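Local atomic coordinates of glycosyl transferase family 8 (Streptococcus pneumoniae, PDB entry 5GVV), a protein that transfers galactose from UDP-galactose to the terminal glucose of the already glycosylated serine-rich repeat protein PsrP, the third step in its polymorphic O-glycosylation. Residues 22-27 / 34-39; 91-96 / 102-107; 143-148 / 223-228. All blocks are in the same frame, centred on the assembly; numbering follows the deposited sequence.

Interaction 1: residues 22-27 / 34-39; sequences TAMKSL and LKIYLL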
loop_
_atom_site.group_PDB
_atom_site.type_symbol
_atom_site.label_atom_id
_atom_site.label_comp_id
_atom_site.label_asym_id
_atom_site.label_seq_id
_atom_site.Cartn_x
_atom_site.Cartn_y
_atom_site.Cartn_z
ATOM N N THR A 22 6.106 -3.071 5.681
ATOM C CA THR A 22 7.070 -2.222 6.377
ATOM C C THR A 22 7.671 -2.921 7.601
ATOM O O THR A 22 8.878 -2.856 7.830
ATOM C CB THR A 22 6.429 -0.898 6.809
ATOM O OG1 THR A 22 6.038 -0.161 5.641
ATOM C CG2 THR A 22 7.416 -0.058 7.610
ATOM N N ALA A 23 6.831 -3.585 8.388
ATOM C CA ALA A 23 7.319 -4.296 9.572
ATOM C C ALA A 23 8.243 -5.439 9.162
ATOM O O ALA A 23 9.288 -5.654 9.781
ATOM C CB ALA A 23 6.162 -4.815 10.390
HETATM N N MSE A 24 7.868 -6.184 8.110
HETATM C CA MSE A 24 8.706 -7.258 7.608
HETATM C C MSE A 24 9.996 -6.729 7.063
HETATM O O MSE A 24 11.054 -7.284 7.286
HETATM C CB MSE A 24 7.986 -8.144 6.535
HETATM C CG MSE A 24 6.833 -8.954 7.080
HETATM SE SE MSE A 24 5.887 -9.864 5.556
HETATM C CE MSE A 24 7.609 -10.453 4.907
ATOM N N LYS A 25 9.949 -5.636 6.301
ATOM C CA LYS A 25 11.177 -5.023 5.787
ATOM C C LYS A 25 12.157 -4.681 6.908
ATOM O O LYS A 25 13.356 -4.948 6.791
ATOM C CB LYS A 25 10.866 -3.771 4.960
ATOM C CG LYS A 25 10.512 -4.075 3.513
ATOM C CD LYS A 25 10.625 -2.849 2.608
ATOM C CE LYS A 25 9.467 -1.891 2.787
ATOM N NZ LYS A 25 9.329 -0.956 1.619
ATOM N N SER A 26 11.654 -4.098 7.991
ATOM C CA SER A 26 12.520 -3.718 9.108
ATOM C C SER A 26 13.127 -4.960 9.762
ATOM O O SER A 26 14.308 -4.964 10.114
ATOM C CB SER A 26 11.762 -2.864 10.129
ATOM O OG SER A 26 10.733 -3.587 10.782
ATOM N N LEU A 27 12.326 -6.015 9.896
ATOM C CA LEU A 27 12.793 -7.298 10.432
ATOM C C LEU A 27 13.899 -7.915 9.567
ATOM O O LEU A 27 14.941 -8.344 10.084
ATOM C CB LEU A 27 11.616 -8.273 10.569
ATOM C CG LEU A 27 11.891 -9.717 11.005
ATOM C CD1 LEU A 27 12.472 -9.772 12.406
ATOM C CD2 LEU A 27 10.633 -10.554 10.928
ATOM N N LEU A 34 15.061 -16.203 8.125
ATOM C CA LEU A 34 13.774 -16.133 8.805
ATOM C C LEU A 34 12.703 -16.949 8.086
ATOM O O LEU A 34 12.481 -16.781 6.882
ATOM C CB LEU A 34 13.325 -14.676 8.925
ATOM C CG LEU A 34 14.352 -13.697 9.488
ATOM C CD1 LEU A 34 13.856 -12.280 9.313
ATOM C CD2 LEU A 34 14.623 -13.975 10.952
ATOM N N LYS A 35 12.048 -17.839 8.822
ATOM C CA LYS A 35 10.873 -18.512 8.297
ATOM C C LYS A 35 9.668 -17.726 8.783
ATOM O O LYS A 35 9.278 -17.818 9.952
ATOM C CB LYS A 35 10.808 -19.959 8.777
ATOM C CG LYS A 35 9.657 -20.753 8.178
ATOM C CD LYS A 35 9.751 -22.209 8.589
ATOM C CE LYS A 35 8.604 -23.033 8.032
ATOM N NZ LYS A 35 8.674 -24.420 8.578
ATOM N N ILE A 36 9.100 -16.927 7.886
ATOM C CA ILE A 36 8.006 -16.033 8.242
ATOM C C ILE A 36 6.645 -16.602 7.845
ATOM O O ILE A 36 6.399 -16.893 6.672
ATOM C CB ILE A 36 8.188 -14.649 7.586
ATOM C CG1 ILE A 36 9.441 -13.958 8.140
ATOM C CG2 ILE A 36 6.965 -13.779 7.823
ATOM C CD1 ILE A 36 9.766 -12.643 7.472
ATOM N N TYR A 37 5.762 -16.749 8.829
ATOM C CA TYR A 37 4.373 -17.100 8.559
ATOM C C TYR A 37 3.557 -15.812 8.517
ATOM O O TYR A 37 3.791 -14.903 9.317
ATOM C CB TYR A 37 3.817 -18.005 9.661
ATOM C CG TYR A 37 4.481 -19.360 9.795
ATOM C CD1 TYR A 37 3.859 -20.504 9.310
ATOM C CD2 TYR A 37 5.710 -19.503 10.432
ATOM C CE1 TYR A 37 4.447 -21.750 9.439
ATOM C CE2 TYR A 37 6.308 -20.757 10.568
ATOM C CZ TYR A 37 5.668 -21.874 10.066
ATOM O OH TYR A 37 6.245 -23.126 10.186
ATOM N N LEU A 38 2.613 -15.718 7.584
ATOM C CA LEU A 38 1.715 -14.564 7.555
ATOM C C LEU A 38 0.264 -15.013 7.510
ATOM O O LEU A 38 -0.216 -15.502 6.482
ATOM C CB LEU A 38 2.020 -13.645 6.371
ATOM C CG LEU A 38 1.077 -12.456 6.155
ATOM C CD1 LEU A 38 0.972 -11.625 7.417
ATOM C CD2 LEU A 38 1.565 -11.596 4.993
ATOM N N LEU A 39 -0.429 -14.854 8.631
ATOM C CA LEU A 39 -1.840 -15.211 8.708
ATOM C C LEU A 39 -2.686 -14.128 8.044
ATOM O O LEU A 39 -2.576 -12.948 8.385
ATOM C CB LEU A 39 -2.263 -15.415 10.166
ATOM C CG LEU A 39 -2.062 -16.822 10.744
ATOM C CD1 LEU A 39 -0.593 -17.187 10.807
ATOM C CD2 LEU A 39 -2.717 -16.969 12.124
#

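Interaction 2: residues 91-96 / 102-107; sequences YFIPDF and VLYLDS. With MN (manganese (II) ion), chain C; UDP (uridine-5'-diphosphate), chain D.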
loop_
_atom_site.group_PDB
_atom_site.type_symbol
_atom_site.label_atom_id
_atom_site.label_comp_id
_atom_site.label_asym_id
_atom_site.label_seq_id
_atom_site.Cartn_x
_atom_site.Cartn_y
_atom_site.Cartn_z
ATOM N N TYR A 91 -4.715 -16.160 17.589
ATOM C CA TYR A 91 -5.215 -17.346 18.279
ATOM C C TYR A 91 -4.870 -18.623 17.502
ATOM O O TYR A 91 -4.577 -19.664 18.100
ATOM C CB TYR A 91 -6.737 -17.270 18.464
ATOM C CG TYR A 91 -7.242 -16.181 19.395
ATOM C CD1 TYR A 91 -6.366 -15.421 20.159
ATOM C CD2 TYR A 91 -8.606 -15.925 19.518
ATOM C CE1 TYR A 91 -6.830 -14.429 21.011
ATOM C CE2 TYR A 91 -9.077 -14.933 20.363
ATOM C CZ TYR A 91 -8.183 -14.191 21.110
ATOM O OH TYR A 91 -8.643 -13.207 21.958
ATOM N N PHE A 92 -4.898 -18.535 16.171
ATOM C CA PHE A 92 -4.756 -19.715 15.311
ATOM C C PHE A 92 -3.306 -20.055 14.971
ATOM O O PHE A 92 -3.048 -20.889 14.103
ATOM C CB PHE A 92 -5.550 -19.529 14.014
ATOM C CG PHE A 92 -7.019 -19.291 14.229
ATOM C CD1 PHE A 92 -7.890 -20.359 14.388
ATOM C CD2 PHE A 92 -7.526 -17.997 14.271
ATOM C CE1 PHE A 92 -9.246 -20.146 14.585
ATOM C CE2 PHE A 92 -8.880 -17.774 14.466
ATOM C CZ PHE A 92 -9.742 -18.849 14.621
ATOM N N ILE A 93 -2.365 -19.412 15.652
ATOM C CA ILE A 93 -0.941 -19.665 15.414
ATOM C C ILE A 93 -0.537 -21.151 15.421
ATOM O O ILE A 93 0.092 -21.617 14.469
ATOM C CB ILE A 93 -0.038 -18.818 16.356
ATOM C CG1 ILE A 93 -0.001 -17.359 15.884
ATOM C CG2 ILE A 93 1.375 -19.372 16.398
ATOM C CD1 ILE A 93 0.662 -16.401 16.867
ATOM N N PRO A 94 -0.914 -21.908 16.470
ATOM C CA PRO A 94 -0.440 -23.299 16.479
ATOM C C PRO A 94 -1.116 -24.191 15.437
ATOM O O PRO A 94 -0.767 -25.367 15.329
ATOM C CB PRO A 94 -0.784 -23.777 17.898
ATOM C CG PRO A 94 -1.951 -22.955 18.299
ATOM C CD PRO A 94 -1.720 -21.599 17.669
ATOM N N ASP A 95 -2.057 -23.644 14.673
ATOM C CA ASP A 95 -2.691 -24.400 13.598
ATOM C C ASP A 95 -1.871 -24.348 12.305
ATOM O O ASP A 95 -2.123 -25.119 11.373
ATOM C CB ASP A 95 -4.116 -23.891 13.346
ATOM C CG ASP A 95 -5.074 -24.249 14.469
ATOM O OD1 ASP A 95 -4.901 -25.327 15.077
ATOM O OD2 ASP A 95 -6.002 -23.455 14.744
ATOM N N PHE A 96 -0.888 -23.449 12.256
ATOM C CA PHE A 96 -0.066 -23.276 11.059
ATOM C C PHE A 96 1.422 -23.512 11.293
ATOM O O PHE A 96 2.104 -24.094 10.447
ATOM C CB PHE A 96 -0.251 -21.867 10.484
ATOM C CG PHE A 96 -1.644 -21.583 9.998
ATOM C CD1 PHE A 96 -2.547 -20.906 10.811
ATOM C CD2 PHE A 96 -2.052 -21.985 8.730
ATOM C CE1 PHE A 96 -3.833 -20.634 10.372
ATOM C CE2 PHE A 96 -3.337 -21.713 8.282
ATOM C CZ PHE A 96 -4.228 -21.038 9.107
ATOM N N VAL A 102 8.153 -19.858 18.339
ATOM C CA VAL A 102 7.942 -18.862 17.296
ATOM C C VAL A 102 7.737 -17.464 17.898
ATOM O O VAL A 102 7.204 -17.323 19.004
ATOM C CB VAL A 102 6.756 -19.265 16.377
ATOM C CG1 VAL A 102 5.470 -19.383 17.172
ATOM C CG2 VAL A 102 6.594 -18.286 15.215
ATOM N N LEU A 103 8.189 -16.437 17.187
ATOM C CA LEU A 103 7.987 -15.057 17.623
ATOM C C LEU A 103 6.833 -14.411 16.863
ATOM O O LEU A 103 6.936 -14.186 15.652
ATOM C CB LEU A 103 9.257 -14.237 17.396
ATOM C CG LEU A 103 9.145 -12.740 17.703
ATOM C CD1 LEU A 103 8.884 -12.523 19.196
ATOM C CD2 LEU A 103 10.395 -12.004 17.258
ATOM N N TYR A 104 5.734 -14.120 17.559
ATOM C CA TYR A 104 4.656 -13.342 16.949
ATOM C C TYR A 104 4.954 -11.843 17.006
ATOM O O TYR A 104 5.451 -11.337 18.015
ATOM C CB TYR A 104 3.294 -13.618 17.605
ATOM C CG TYR A 104 2.274 -12.579 17.200
ATOM C CD1 TYR A 104 1.617 -12.665 15.978
ATOM C CD2 TYR A 104 2.006 -11.481 18.013
ATOM C CE1 TYR A 104 0.705 -11.698 15.584
ATOM C CE2 TYR A 104 1.099 -10.509 17.627
ATOM C CZ TYR A 104 0.452 -10.623 16.412
ATOM O OH TYR A 104 -0.454 -9.654 16.030
ATOM N N LEU A 105 4.640 -11.132 15.928
ATOM C CA LEU A 105 4.791 -9.678 15.930
ATOM C C LEU A 105 3.559 -8.982 15.369
ATOM O O LEU A 105 3.014 -9.400 14.343
ATOM C CB LEU A 105 6.017 -9.254 15.115
ATOM C CG LEU A 105 7.398 -9.748 15.538
ATOM C CD1 LEU A 105 8.444 -9.397 14.492
ATOM C CD2 LEU A 105 7.795 -9.179 16.885
ATOM N N ASP A 106 3.124 -7.916 16.039
ATOM C CA ASP A 106 2.150 -6.998 15.457
ATOM C C ASP A 106 2.777 -6.392 14.197
ATOM O O ASP A 106 3.982 -6.532 13.971
ATOM C CB ASP A 106 1.825 -5.882 16.449
ATOM C CG ASP A 106 0.547 -6.134 17.241
ATOM O OD1 ASP A 106 0.040 -7.278 17.238
ATOM O OD2 ASP A 106 0.060 -5.178 17.888
ATOM N N SER A 107 1.981 -5.707 13.380
ATOM C CA SER A 107 2.521 -5.116 12.161
ATOM C C SER A 107 2.553 -3.593 12.216
ATOM O O SER A 107 2.947 -2.942 11.242
ATOM C CB SER A 107 1.721 -5.579 10.952
ATOM O OG SER A 107 0.354 -5.288 11.156
HETATM MN MN MN C . 0.202 -3.136 17.604
HETATM N N1 UDP D . -4.665 -5.393 12.083
HETATM C C2 UDP D . -4.916 -5.562 10.735
HETATM N N3 UDP D . -5.689 -4.650 10.041
HETATM C C4 UDP D . -6.221 -3.558 10.699
HETATM C C5 UDP D . -5.963 -3.388 12.059
HETATM C C6 UDP D . -5.280 -4.377 12.765
HETATM O O2 UDP D . -4.444 -6.534 10.152
HETATM O O4 UDP D . -6.908 -2.742 10.077
HETATM C "C1'" UDP D . -3.831 -6.389 12.790
HETATM C "C2'" UDP D . -2.374 -5.955 12.741
HETATM O "O2'" UDP D . -1.528 -7.081 12.669
HETATM C "C3'" UDP D . -2.164 -5.273 14.073
HETATM C "C4'" UDP D . -3.103 -6.057 14.981
HETATM O "O4'" UDP D . -4.188 -6.455 14.161
HETATM O "O3'" UDP D . -0.815 -5.359 14.480
HETATM C "C5'" UDP D . -3.591 -5.237 16.173
HETATM O "O5'" UDP D . -3.769 -3.899 15.757
HETATM P PA UDP D . -2.953 -2.742 16.512
HETATM O O1A UDP D . -1.520 -3.053 16.333
HETATM O O2A UDP D . -3.305 -1.411 15.964
HETATM O O3A UDP D . -3.390 -2.848 18.065
HETATM P PB UDP D . -2.499 -2.255 19.276
HETATM O O1B UDP D . -2.979 -2.790 20.572
HETATM O O2B UDP D . -2.659 -0.783 19.289
HETATM O O3B UDP D . -1.072 -2.608 19.078
#

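Interaction 3: residues 143-148 / 223-228; sequences AGVLLI and PLILHY. With MN (manganese (II) ion), chain C.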
loop_
_atom_site.group_PDB
_atom_site.type_symbol
_atom_site.label_atom_id
_atom_site.label_comp_id
_atom_site.label_asym_id
_atom_site.label_seq_id
_atom_site.Cartn_x
_atom_site.Cartn_y
_atom_site.Cartn_z
ATOM N N ALA A 143 0.507 -7.490 24.017
ATOM C CA ALA A 143 0.386 -8.700 23.206
ATOM C C ALA A 143 1.030 -8.588 21.828
ATOM O O ALA A 143 1.002 -9.545 21.049
ATOM C CB ALA A 143 -1.076 -9.078 23.062
ATOM N N GLY A 144 1.601 -7.423 21.529
ATOM C CA GLY A 144 2.134 -7.155 20.203
ATOM C C GLY A 144 3.447 -7.849 19.888
ATOM O O GLY A 144 3.858 -7.920 18.724
ATOM N N VAL A 145 4.124 -8.344 20.920
ATOM C CA VAL A 145 5.359 -9.100 20.725
ATOM C C VAL A 145 5.332 -10.309 21.648
ATOM O O VAL A 145 5.436 -10.167 22.870
ATOM C CB VAL A 145 6.615 -8.265 21.052
ATOM C CG1 VAL A 145 7.873 -9.130 20.928
ATOM C CG2 VAL A 145 6.709 -7.042 20.152
ATOM N N LEU A 146 5.179 -11.496 21.073
ATOM C CA LEU A 146 5.058 -12.701 21.879
ATOM C C LEU A 146 6.047 -13.762 21.436
ATOM O O LEU A 146 5.973 -14.255 20.305
ATOM C CB LEU A 146 3.633 -13.256 21.804
ATOM C CG LEU A 146 2.535 -12.336 22.331
ATOM C CD1 LEU A 146 1.166 -12.930 22.089
ATOM C CD2 LEU A 146 2.736 -12.080 23.809
ATOM N N LEU A 147 6.988 -14.097 22.317
ATOM C CA LEU A 147 7.807 -15.278 22.106
ATOM C C LEU A 147 6.989 -16.461 22.596
ATOM O O LEU A 147 6.742 -16.596 23.794
ATOM C CB LEU A 147 9.128 -15.183 22.865
ATOM C CG LEU A 147 10.094 -16.311 22.507
ATOM C CD1 LEU A 147 10.233 -16.421 20.996
ATOM C CD2 LEU A 147 11.446 -16.095 23.147
ATOM N N ILE A 148 6.570 -17.318 21.670
ATOM C CA ILE A 148 5.539 -18.310 21.958
ATOM C C ILE A 148 6.060 -19.750 22.028
ATOM O O ILE A 148 6.781 -20.204 21.138
ATOM C CB ILE A 148 4.406 -18.215 20.914
ATOM C CG1 ILE A 148 3.659 -16.887 21.072
ATOM C CG2 ILE A 148 3.443 -19.387 21.038
ATOM C CD1 ILE A 148 2.687 -16.569 19.945
ATOM N N PRO A 223 15.448 1.576 20.557
ATOM C CA PRO A 223 15.081 0.268 21.108
ATOM C C PRO A 223 14.948 -0.739 19.966
ATOM O O PRO A 223 14.593 -0.340 18.852
ATOM C CB PRO A 223 13.718 0.533 21.750
ATOM C CG PRO A 223 13.743 2.008 22.092
ATOM C CD PRO A 223 14.500 2.640 20.948
ATOM N N LEU A 224 15.248 -2.009 20.228
ATOM C CA LEU A 224 15.237 -3.025 19.176
ATOM C C LEU A 224 13.869 -3.184 18.514
ATOM O O LEU A 224 13.783 -3.471 17.312
ATOM C CB LEU A 224 15.751 -4.371 19.704
ATOM C CG LEU A 224 17.271 -4.471 19.823
ATOM C CD1 LEU A 224 17.723 -5.713 20.585
ATOM C CD2 LEU A 224 17.890 -4.449 18.442
ATOM N N ILE A 225 12.799 -3.005 19.286
ATOM C CA ILE A 225 11.459 -3.078 18.706
ATOM C C ILE A 225 10.589 -1.880 19.091
ATOM O O ILE A 225 10.310 -1.656 20.270
ATOM C CB ILE A 225 10.750 -4.410 19.042
ATOM C CG1 ILE A 225 11.538 -5.585 18.456
ATOM C CG2 ILE A 225 9.331 -4.402 18.488
ATOM C CD1 ILE A 225 10.870 -6.957 18.596
ATOM N N LEU A 226 10.174 -1.111 18.082
ATOM C CA LEU A 226 9.320 0.060 18.289
ATOM C C LEU A 226 7.876 -0.275 17.959
ATOM O O LEU A 226 7.567 -0.601 16.812
ATOM C CB LEU A 226 9.764 1.213 17.387
ATOM C CG LEU A 226 11.090 1.901 17.673
ATOM C CD1 LEU A 226 11.372 2.948 16.612
ATOM C CD2 LEU A 226 11.066 2.531 19.056
ATOM N N HIS A 227 6.989 -0.157 18.945
ATOM C CA HIS A 227 5.587 -0.527 18.765
ATOM C C HIS A 227 4.697 0.715 18.787
ATOM O O HIS A 227 4.535 1.363 19.829
ATOM C CB HIS A 227 5.159 -1.515 19.857
ATOM C CG HIS A 227 3.847 -2.183 19.595
ATOM N ND1 HIS A 227 3.290 -3.102 20.463
ATOM C CD2 HIS A 227 2.982 -2.084 18.554
ATOM C CE1 HIS A 227 2.143 -3.531 19.973
ATOM N NE2 HIS A 227 1.929 -2.926 18.817
ATOM N N TYR A 228 4.129 1.053 17.632
ATOM C CA TYR A 228 3.273 2.229 17.533
ATOM C C TYR A 228 1.822 1.915 17.896
ATOM O O TYR A 228 0.927 1.991 17.043
ATOM C CB TYR A 228 3.348 2.820 16.123
ATOM C CG TYR A 228 4.729 3.305 15.742
ATOM C CD1 TYR A 228 5.128 4.604 16.022
ATOM C CD2 TYR A 228 5.625 2.466 15.096
ATOM C CE1 TYR A 228 6.383 5.054 15.671
ATOM C CE2 TYR A 228 6.885 2.899 14.750
ATOM C CZ TYR A 228 7.258 4.194 15.041
ATOM O OH TYR A 228 8.514 4.631 14.691
HETATM MN MN MN C . 0.202 -3.136 17.604
#

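Interaction 1: residues 22-27 / 34-39
None of the four side chains that meet, Met-24 and Leu-27 of helix 17-30 and Leu-34 and Ile-36 of strand 34-40, is flat, so the touching surfaces are aliphatic branches and the methyl end of one selenoether. Beside them, the flat peptide group of Ala-23 receives two donors at its O on one face, the backbone N of Leu-27 and the side-chain hydroxyl of Ser-26, with Ser-26 OG 2.7 Å from Ala-23 O. The tightest apolar approach joins Leu-27 CG to Leu-34 CD1 at 3.6 Å, these two side chains meeting at a slant. With CG anti to its backbone N (chi1 175°), Leu-27 also extends CD2 toward Ile-36, and the two chains meet tip to tip with Leu-27 CD2 4.1 Å from Ile-36 CD1. Met-24, a selenomethionine, reaches the same methyl by a bend at its last torsion (chi3 48°), which swings CE back toward the strand and sets Met-24 CE 4.0 Å from Ile-36 CD1. The segment axes run nearly antiparallel, at 168°, as expected for the second half of the beta-alpha-beta unit formed by strand 6-11, helix 17-30 and strand 34-40. Trp-47 of helix 45-57 also packs on Met-24. With 235 Å² buried, helix and strand are held together here by apolar packing, with no directional polar bond between them.

Interaction 2: residues 91-96 / 102-107
The manganese and UDP site lies just beyond the strand on which Ile-93 packs: Val-102 and Tyr-104 receive Ile-93, and Asp-106 and Ser-107, which follow, bind the ligands. Ile-93 uses both of its branches. Its CG2 faces the valine, with Ile-93 CG2 4.2 Å from Val-102 CG1, while the longer branch crosses Tyr-104 at about a right angle, placing Ile-93 CD1 3.9 Å from Tyr-104 CB. That methyl approaches the start of the Tyr-104 ring obliquely. Only 118 Å² is buried, and no hydrogen bond spans the segments, so the evidence is for simple apolar packing by one side chain. The tyrosine then carries the contact toward the metal. Its CG stands anti to the backbone N (chi1 166°), and the ring extends along the strand until Tyr-104 OH donates to Asp-106 OD1 at 2.7 Å, nearly in line with the carboxylate C-O bond. This second-shell bond occupies one oxygen, and the other goes to the metal, Asp-106 OD2 lying 2.1 Å from manganese. UDP adds O1A and O3B, one from each phosphate, while Asp-108 and His-227 supply further protein ligands. Ser-107 takes hold of the ribose: Ser-107 N donates to UDP O3' at 3.0 Å with an N-H...O angle of 167°, and Ser-107 OG donates to UDP O2' at 3.0 Å. Asp-106 and Asp-108, placed after strand 101-105 and bound to the same manganese, form the DxD motif typical of GT-A glycosyltransferases such as family 8.

Interaction 3: residues 143-148 / 223-228
His-227 and Gly-144 meet where a metal-binding ring passes close to bare backbone; next along, Val-145, the residue after Gly-144, touches Ile-225, two before His-227, through methyl groups. The histidine is extended, with CG anti to the backbone N (chi1 -167°), a conformation that carries the imidazole from its strand toward the manganese. His-227 NE2 binds the metal at 2.1 Å. The ion is not displaced toward either neighbouring carbon, since His-227 CE1 and His-227 CD2 are each 3.1 Å from it. On the other ring nitrogen, ND1 is hydrogen-bonded to Asn-197 OD1. Held at both nitrogens, the imidazole has its rotation about CB-CG fixed from two sides, and Asn-197 acts as a second-shell residue that orients a metal ligand. Gly-144 approaches this ring obliquely, with Gly-144 CA 3.6 Å from His-227 CE1; having no side chain, it brings its main chain directly against the imidazole. The second contact is tip to tip, Val-145 CG2 lying 4.1 Å from Ile-225 CG2. In the valine CG1 is anti to the backbone N (chi1 176°), which puts CG2 beside that N as the branch presented to Ile-225. The isoleucine answers with the short branch at its beta carbon, while CG1 is directed anti to its carbonyl carbon. No hydrogen bond joins the segments, and 143 Å² is buried. Strand 145-149 lies in the large mixed sheet between strands 101-105 and 128-131, whereas strand 225-227 pairs with 109-111 in a separate two-stranded sheet and has helix 244-251 packed against Leu-226.

In the fold
All three contacts are buried and none carries a hydrogen bond between its own segments, yet they differ in setting. Interaction 1 is helix-on-sheet packing, its Met-24 side chain about 10 Å from UDP, whereas interactions 2 and 3 both reach the manganese and combine apolar packing with metal coordination. Those two are joined directly: strands 101-105 and 145-149 are neighbours in the large sheet, with probable hydrogen bonds such as Tyr-104 N to Leu-146 O. Interactions 1 and 2 touch through packing alone, including Ala-23 CB against Ser-107 O, while interactions 1 and 3 stay about 7 Å apart at their nearest atoms.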